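Local coordinates for protein predicted HD superfamily hydrolase (uncultured Thermotogales bacterium, PDB 2PQ7) that binds two ferric ions in an all-helical HD domain and is probably a metal-dependent hydrolase, at residues A63-I68 / S89-T94. Sequence-based numbering, arbitrary orientation.
Sequences ALLHDI and SGLLPT. With FE (Fe (III) ion), chain C; FE (Fe (III) ion), chain B.
One leucine, Leu65, spans the whole contact by splitting its two methyls between neighbouring residues: CD2 meets CD2 of Leu91 at 4.4 Å, while CD1 meets CD1 of Leu92 at 4.3 Å. The fork reaches across because CG lies anti to the carbonyl carbon (chi1 -68°), on a CB already directed at 89-94. Leu91 answers with a CB that points back toward 63-68; Leu92 brings only the end of its side chain close. The touch is purely apolar and light, with the two backbones still 10.2 Å apart between CA of Leu65 and CA of Leu91. Ala88 and, from helix 99-111, Ile109 also pack on Leu65; Val102 and Val105 of that helix pack on Leu92. Next to Leu65 comes the His66-Asp67 pair that gives the HD superfamily its name, within a type I turn from Leu65 to Ile68, with the dinuclear iron site across the turn from Leu91. His66 NE2 binds one iron at 2.2 Å; at the other edge of the ring ND1 donates to Ala63 O (2.7 Å, N-H...O 164°), almost in the ring plane, which fixes the imidazole's rotation and leaves NE2 to the metal. The carboxylate of Asp67 bridges the irons, OD2 to the one held by His66 (2.1 Å) and OD1 to the second (2.0 Å), and a water joins both metals. His37 and Asp132 complete the protein ligands of the first iron, His80 and His112 those of the second.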
loop_
_atom_site.group_PDB
_atom_site.type_symbol
_atom_site.label_atom_id
_atom_site.label_comp_id
_atom_site.label_asym_id
_atom_site.label_seq_id
_atom_site.Cartn_x
_atom_site.Cartn_y
_atom_site.Cartn_z
ATOM N N ALA A 63 12.517 -14.917 18.732
ATOM C CA ALA A 63 12.019 -14.423 17.457
ATOM C C ALA A 63 12.801 -14.961 16.268
ATOM O O ALA A 63 12.226 -15.334 15.262
ATOM C CB ALA A 63 12.064 -12.913 17.440
ATOM N N LEU A 64 14.128 -14.950 16.376
ATOM C CA LEU A 64 14.952 -15.475 15.265
ATOM C C LEU A 64 14.691 -16.947 14.980
ATOM O O LEU A 64 14.667 -17.385 13.836
ATOM C CB LEU A 64 16.437 -15.224 15.528
ATOM C CG LEU A 64 16.973 -13.904 15.034
ATOM C CD1 LEU A 64 18.437 -13.892 15.397
ATOM C CD2 LEU A 64 16.766 -13.849 13.481
ATOM N N LEU A 65 14.509 -17.721 16.051
ATOM C CA LEU A 65 14.317 -19.159 15.903
ATOM C C LEU A 65 12.873 -19.638 15.765
ATOM O O LEU A 65 12.654 -20.783 15.377
ATOM C CB LEU A 65 14.930 -19.892 17.085
ATOM C CG LEU A 65 16.448 -19.805 17.133
ATOM C CD1 LEU A 65 16.946 -20.419 18.439
ATOM C CD2 LEU A 65 17.099 -20.424 15.937
ATOM N N HIS A 66 11.916 -18.748 15.961
ATOM C CA HIS A 66 10.531 -19.259 16.156
ATOM C C HIS A 66 9.957 -19.991 14.947
ATOM O O HIS A 66 9.241 -20.939 15.116
ATOM C CB HIS A 66 9.579 -18.179 16.642
ATOM C CG HIS A 66 9.005 -17.322 15.564
ATOM N ND1 HIS A 66 9.733 -16.378 14.889
ATOM C CD2 HIS A 66 7.749 -17.263 15.060
ATOM C CE1 HIS A 66 8.957 -15.787 13.990
ATOM N NE2 HIS A 66 7.738 -16.315 14.073
ATOM N N ASP A 67 10.294 -19.549 13.744
ATOM C CA ASP A 67 9.830 -20.186 12.518
ATOM C C ASP A 67 10.955 -20.915 11.748
ATOM O O ASP A 67 10.784 -21.176 10.541
ATOM C CB ASP A 67 9.190 -19.137 11.632
ATOM C CG ASP A 67 7.774 -18.769 12.076
ATOM O OD1 ASP A 67 7.058 -19.515 12.805
ATOM O OD2 ASP A 67 7.301 -17.681 11.631
ATOM N N ILE A 68 12.048 -21.282 12.444
ATOM C CA ILE A 68 13.177 -21.888 11.757
ATOM C C ILE A 68 12.820 -23.251 11.165
ATOM O O ILE A 68 13.404 -23.655 10.168
ATOM C CB ILE A 68 14.438 -21.928 12.620
ATOM C CG1 ILE A 68 15.699 -22.020 11.716
ATOM C CG2 ILE A 68 14.400 -23.061 13.667
ATOM C CD1 ILE A 68 16.993 -22.086 12.458
ATOM N N SER A 89 16.268 -26.202 21.837
ATOM C CA SER A 89 16.819 -26.944 22.988
ATOM C C SER A 89 18.099 -27.698 22.702
ATOM O O SER A 89 18.838 -28.034 23.618
ATOM C CB SER A 89 15.787 -27.946 23.513
ATOM O OG SER A 89 14.694 -27.269 24.045
ATOM N N GLY A 90 18.311 -28.054 21.453
ATOM C CA GLY A 90 19.543 -28.677 21.072
ATOM C C GLY A 90 20.641 -27.690 20.739
ATOM O O GLY A 90 21.761 -27.845 21.156
ATOM N N LEU A 91 20.288 -26.641 20.011
ATOM C CA LEU A 91 21.279 -25.672 19.528
ATOM C C LEU A 91 21.831 -24.800 20.653
ATOM O O LEU A 91 23.033 -24.638 20.790
ATOM C CB LEU A 91 20.659 -24.747 18.479
ATOM C CG LEU A 91 21.536 -23.543 18.062
ATOM C CD1 LEU A 91 22.685 -24.092 17.228
ATOM C CD2 LEU A 91 20.744 -22.565 17.269
ATOM N N LEU A 92 20.969 -24.181 21.430
ATOM C CA LEU A 92 21.336 -23.170 22.375
ATOM C C LEU A 92 22.338 -23.568 23.475
ATOM O O LEU A 92 23.236 -22.774 23.815
ATOM C CB LEU A 92 20.121 -22.443 22.947
ATOM C CG LEU A 92 19.344 -21.622 21.889
ATOM C CD1 LEU A 92 18.093 -21.007 22.517
ATOM C CD2 LEU A 92 20.254 -20.538 21.172
ATOM N N PRO A 93 22.228 -24.781 24.037
ATOM C CA PRO A 93 23.270 -25.186 25.024
ATOM C C PRO A 93 24.692 -25.210 24.449
ATOM O O PRO A 93 25.638 -24.951 25.187
ATOM C CB PRO A 93 22.831 -26.594 25.441
ATOM C CG PRO A 93 21.323 -26.575 25.223
ATOM C CD PRO A 93 21.138 -25.783 23.960
ATOM N N THR A 94 24.806 -25.503 23.157
ATOM C CA THR A 94 26.125 -25.520 22.494
ATOM C C THR A 94 26.741 -24.149 22.342
ATOM O O THR A 94 27.927 -24.031 22.002
ATOM C CB THR A 94 26.098 -26.188 21.080
ATOM O OG1 THR A 94 25.528 -25.293 20.126
ATOM C CG2 THR A 94 25.365 -27.533 21.079
HETATM FE FE FE C . 6.054 -16.291 12.610
HETATM FE FE FE B . 5.120 -19.668 13.284
HETATM O O HOH W 1 4.966 -17.710 13.660
#